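Long-range contact in SIS domain protein (Listeria monocytogenes str. 4b F2365, PDB 3FXA), which is a putative sugar-phosphate isomerase built on a SIS domain, a fold that typically binds phosphorylated sugars: residues A59-I70 / I164-M175. Numbering follows the deposited sequence.
Sequences AAKKLVHSFNCI and IASFDAVIVCLM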
loop_
_atom_site.group_PDB
_atom_site.type_symbol
_atom_site.label_atom_id
_atom_site.label_comp_id
_atom_site.label_asym_id
_atom_site.label_seq_id
_atom_site.Cartn_x
_atom_site.Cartn_y
_atom_site.Cartn_z
ATOM N N ALA A 59 -11.957 -4.173 -1.499
ATOM C CA ALA A 59 -13.233 -3.515 -1.124
ATOM C C ALA A 59 -12.981 -2.504 -0.013
ATOM O O ALA A 59 -13.427 -1.369 -0.097
ATOM C CB ALA A 59 -14.267 -4.539 -0.663
ATOM N N ALA A 60 -12.179 -2.898 0.988
ATOM C CA ALA A 60 -11.854 -1.990 2.103
ATOM C C ALA A 60 -11.162 -0.714 1.624
ATOM O O ALA A 60 -11.485 0.418 2.046
ATOM C CB ALA A 60 -10.985 -2.716 3.169
ATOM N N LYS A 61 -10.215 -0.893 0.698
ATOM C CA LYS A 61 -9.490 0.226 0.102
ATOM C C LYS A 61 -10.434 1.133 -0.713
ATOM O O LYS A 61 -10.214 2.346 -0.774
ATOM C CB LYS A 61 -8.311 -0.259 -0.718
ATOM C CG LYS A 61 -7.218 -0.845 0.168
ATOM C CD LYS A 61 -6.155 -1.561 -0.643
ATOM C CE LYS A 61 -5.122 -2.232 0.292
ATOM N NZ LYS A 61 -4.064 -3.044 -0.383
ATOM N N LYS A 62 -11.492 0.545 -1.297
ATOM C CA LYS A 62 -12.442 1.343 -2.088
ATOM C C LYS A 62 -13.244 2.229 -1.107
ATOM O O LYS A 62 -13.375 3.444 -1.325
ATOM C CB LYS A 62 -13.317 0.449 -2.982
ATOM C CG LYS A 62 -13.781 1.124 -4.279
ATOM C CD LYS A 62 -14.656 2.316 -4.029
ATOM C CE LYS A 62 -15.091 2.975 -5.271
ATOM N NZ LYS A 62 -16.148 3.990 -5.015
ATOM N N LEU A 63 -13.731 1.639 -0.018
ATOM C CA LEU A 63 -14.392 2.405 1.046
ATOM C C LEU A 63 -13.504 3.573 1.542
ATOM O O LEU A 63 -13.951 4.734 1.616
ATOM C CB LEU A 63 -14.772 1.543 2.234
ATOM C CG LEU A 63 -16.045 0.682 2.225
ATOM C CD1 LEU A 63 -16.081 -0.375 1.138
ATOM C CD2 LEU A 63 -16.226 0.068 3.610
ATOM N N VAL A 64 -12.252 3.251 1.843
ATOM C CA VAL A 64 -11.272 4.230 2.335
ATOM C C VAL A 64 -11.054 5.369 1.355
ATOM O O VAL A 64 -11.148 6.518 1.745
ATOM C CB VAL A 64 -9.931 3.536 2.705
ATOM C CG1 VAL A 64 -8.784 4.576 2.906
ATOM C CG2 VAL A 64 -10.102 2.609 3.956
ATOM N N HIS A 65 -10.856 5.073 0.068
ATOM C CA HIS A 65 -10.725 6.163 -0.900
ATOM C C HIS A 65 -11.971 7.087 -0.953
ATOM O O HIS A 65 -11.865 8.322 -0.828
ATOM C CB HIS A 65 -10.431 5.653 -2.314
ATOM C CG HIS A 65 -10.388 6.755 -3.341
ATOM N ND1 HIS A 65 -9.306 7.599 -3.479
ATOM C CD2 HIS A 65 -11.333 7.213 -4.198
ATOM C CE1 HIS A 65 -9.570 8.500 -4.399
ATOM N NE2 HIS A 65 -10.794 8.291 -4.855
ATOM N N SER A 66 -13.123 6.462 -1.160
ATOM C CA SER A 66 -14.373 7.197 -1.314
ATOM C C SER A 66 -14.826 7.963 -0.071
ATOM O O SER A 66 -15.374 9.066 -0.213
ATOM C CB SER A 66 -15.469 6.307 -1.924
ATOM O OG SER A 66 -15.062 5.908 -3.229
ATOM N N PHE A 67 -14.551 7.431 1.119
ATOM C CA PHE A 67 -14.866 8.145 2.374
ATOM C C PHE A 67 -14.006 9.414 2.420
ATOM O O PHE A 67 -14.522 10.521 2.659
ATOM C CB PHE A 67 -14.641 7.277 3.629
ATOM C CG PHE A 67 -15.743 6.333 3.934
ATOM C CD1 PHE A 67 -17.073 6.803 4.057
ATOM C CD2 PHE A 67 -15.486 4.992 4.240
ATOM C CE1 PHE A 67 -18.114 5.915 4.408
ATOM C CE2 PHE A 67 -16.535 4.123 4.590
ATOM C CZ PHE A 67 -17.824 4.575 4.667
ATOM N N ASN A 68 -12.713 9.286 2.143
ATOM C CA ASN A 68 -11.830 10.463 2.074
ATOM C C ASN A 68 -12.298 11.503 1.076
ATOM O O ASN A 68 -12.299 12.693 1.377
ATOM C CB ASN A 68 -10.366 10.094 1.852
ATOM C CG ASN A 68 -9.745 9.480 3.078
ATOM O OD1 ASN A 68 -9.842 10.042 4.170
ATOM N ND2 ASN A 68 -9.063 8.358 2.915
ATOM N N CYS A 69 -12.778 11.053 -0.084
ATOM C CA CYS A 69 -13.290 11.959 -1.093
ATOM C C CYS A 69 -14.438 12.856 -0.625
ATOM O O CYS A 69 -14.575 13.965 -1.141
ATOM C CB CYS A 69 -13.722 11.192 -2.343
ATOM S SG CYS A 69 -12.400 10.481 -3.257
ATOM N N ILE A 70 -15.228 12.372 0.352
ATOM C CA ILE A 70 -16.356 13.124 0.895
ATOM C C ILE A 70 -16.070 13.694 2.296
ATOM O O ILE A 70 -16.984 13.906 3.106
ATOM C CB ILE A 70 -17.677 12.335 0.862
ATOM C CG1 ILE A 70 -17.684 11.131 1.799
ATOM C CG2 ILE A 70 -17.986 11.924 -0.567
ATOM C CD1 ILE A 70 -19.094 10.840 2.382
ATOM N N ILE A 164 -18.822 -3.211 -2.352
ATOM C CA ILE A 164 -18.414 -1.885 -2.812
ATOM C C ILE A 164 -19.677 -1.043 -3.084
ATOM O O ILE A 164 -19.788 0.081 -2.585
ATOM C CB ILE A 164 -17.509 -1.943 -4.067
ATOM C CG1 ILE A 164 -16.151 -2.573 -3.719
ATOM C CG2 ILE A 164 -17.301 -0.534 -4.620
ATOM C CD1 ILE A 164 -15.253 -2.797 -4.945
ATOM N N ALA A 165 -20.603 -1.600 -3.869
ATOM C CA ALA A 165 -21.869 -0.919 -4.183
ATOM C C ALA A 165 -22.656 -0.525 -2.939
ATOM O O ALA A 165 -23.238 0.578 -2.889
ATOM C CB ALA A 165 -22.737 -1.790 -5.067
ATOM N N SER A 166 -22.690 -1.410 -1.931
ATOM C CA SER A 166 -23.368 -1.101 -0.666
ATOM C C SER A 166 -22.829 0.200 -0.037
ATOM O O SER A 166 -23.574 1.112 0.256
ATOM C CB SER A 166 -23.260 -2.250 0.329
ATOM O OG SER A 166 -23.916 -3.415 -0.111
ATOM N N PHE A 167 -21.510 0.304 0.076
ATOM C CA PHE A 167 -20.902 1.515 0.644
ATOM C C PHE A 167 -20.897 2.710 -0.331
ATOM O O PHE A 167 -20.967 3.856 0.121
ATOM C CB PHE A 167 -19.547 1.214 1.320
ATOM C CG PHE A 167 -19.710 0.519 2.635
ATOM C CD1 PHE A 167 -19.828 -0.854 2.687
ATOM C CD2 PHE A 167 -19.853 1.244 3.823
ATOM C CE1 PHE A 167 -20.018 -1.529 3.924
ATOM C CE2 PHE A 167 -20.058 0.596 5.050
ATOM C CZ PHE A 167 -20.135 -0.787 5.113
ATOM N N ASP A 168 -20.887 2.467 -1.644
ATOM C CA ASP A 168 -21.018 3.565 -2.618
ATOM C C ASP A 168 -22.331 4.306 -2.323
ATOM O O ASP A 168 -22.349 5.515 -2.297
ATOM C CB ASP A 168 -21.005 3.058 -4.086
ATOM C CG ASP A 168 -19.616 2.685 -4.582
ATOM O OD1 ASP A 168 -18.620 3.133 -4.003
ATOM O OD2 ASP A 168 -19.520 1.945 -5.594
ATOM N N ALA A 169 -23.391 3.544 -2.057
ATOM C CA ALA A 169 -24.720 4.109 -1.750
ATOM C C ALA A 169 -24.671 4.876 -0.433
ATOM O O ALA A 169 -25.167 5.996 -0.347
ATOM C CB ALA A 169 -25.797 3.025 -1.728
ATOM N N VAL A 170 -24.056 4.280 0.583
ATOM C CA VAL A 170 -23.873 4.962 1.865
ATOM C C VAL A 170 -23.161 6.296 1.645
ATOM O O VAL A 170 -23.639 7.363 2.113
ATOM C CB VAL A 170 -23.119 4.050 2.883
ATOM C CG1 VAL A 170 -22.640 4.829 4.127
ATOM C CG2 VAL A 170 -23.979 2.866 3.245
ATOM N N ILE A 171 -22.069 6.263 0.875
ATOM C CA ILE A 171 -21.252 7.439 0.618
ATOM C C ILE A 171 -21.952 8.540 -0.170
ATOM O O ILE A 171 -21.893 9.717 0.203
ATOM C CB ILE A 171 -19.880 6.993 0.019
ATOM C CG1 ILE A 171 -19.073 6.300 1.116
ATOM C CG2 ILE A 171 -19.115 8.148 -0.577
ATOM C CD1 ILE A 171 -17.860 5.574 0.596
ATOM N N VAL A 172 -22.628 8.154 -1.250
ATOM C CA VAL A 172 -23.402 9.085 -2.066
ATOM C C VAL A 172 -24.499 9.709 -1.189
ATOM O O VAL A 172 -24.684 10.931 -1.224
ATOM C CB VAL A 172 -24.002 8.406 -3.304
ATOM C CG1 VAL A 172 -24.989 9.331 -4.006
ATOM C CG2 VAL A 172 -22.903 7.989 -4.292
ATOM N N CYS A 173 -25.182 8.875 -0.394
ATOM C CA CYS A 173 -26.206 9.354 0.547
ATOM C C CYS A 173 -25.631 10.378 1.531
ATOM O O CYS A 173 -26.264 11.429 1.762
ATOM C CB CYS A 173 -26.889 8.220 1.276
ATOM S SG CYS A 173 -28.304 8.823 2.166
ATOM N N LEU A 174 -24.435 10.104 2.052
ATOM C CA LEU A 174 -23.723 11.058 2.946
ATOM C C LEU A 174 -23.472 12.453 2.346
ATOM O O LEU A 174 -23.543 13.450 3.072
ATOM C CB LEU A 174 -22.396 10.441 3.488
ATOM C CG LEU A 174 -22.616 9.363 4.563
ATOM C CD1 LEU A 174 -21.337 8.516 4.759
ATOM C CD2 LEU A 174 -23.073 9.993 5.899
HETATM N N MSE A 175 -23.233 12.550 1.038
HETATM C CA MSE A 175 -22.961 13.852 0.396
HETATM C C MSE A 175 -24.152 14.793 0.568
HETATM O O MSE A 175 -23.997 15.964 0.926
HETATM C CB MSE A 175 -22.619 13.674 -1.071
HETATM C CG MSE A 175 -21.292 12.952 -1.288
HETATM SE SE MSE A 175 -20.983 12.417 -3.135
HETATM C CE MSE A 175 -20.768 14.138 -3.933
HETATM O O HOH W 1 -17.382 2.085 -7.197
#
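Two neighbouring helices of the SIS-domain alpha/beta sandwich pack here, beginning at A59, whose CB meets I164 CG1 at 4.1 Å. The segments run nearly parallel, 13° apart, their axes 9.7 Å from each other at closest approach. Two CH-pi contacts in succession mark the apolar side. L63 sets CD2 over the centre of the F167 ring, 3.7 Å from its centroid; one turn on the roles swap, and I171 lays CD1 over a face of the F67 ring, offset toward the rim, while L174 CD1 comes to that ring's edge. At the C-terminal end of segment 59-70, I70 pushes CD1 to 3.5 Å from L174 CB and rests CG2 on M175 CG. A chi1 of 67° splits the two branches this way: CG2 stands anti to the carbonyl carbon and reaches M175, while CG1 carries CD1 to L174.

The polar side belongs to K62. With CG roughly anti to the backbone N (chi1 -150°) and a bend at chi2, its chain crosses I164 CG2, and NZ forms a salt bridge to D168 OD1 at 2.8 Å, on the syn side but somewhat above the carboxylate plane. NZ also donates to S66 OG, 2.8 Å away, and more weakly to a water that in turn donates to D168 OD2, so this buried ammonium has three acceptors.

Beneath the pair lies the parallel sheet: L63 touches V50 and I99 on strands 48-51 and 95-99, and F167 stacks on F141 of strand 139-142. L174 reaches helix 31-43, while A165 O accepts a hydrogen bond from W15 of the second subunit.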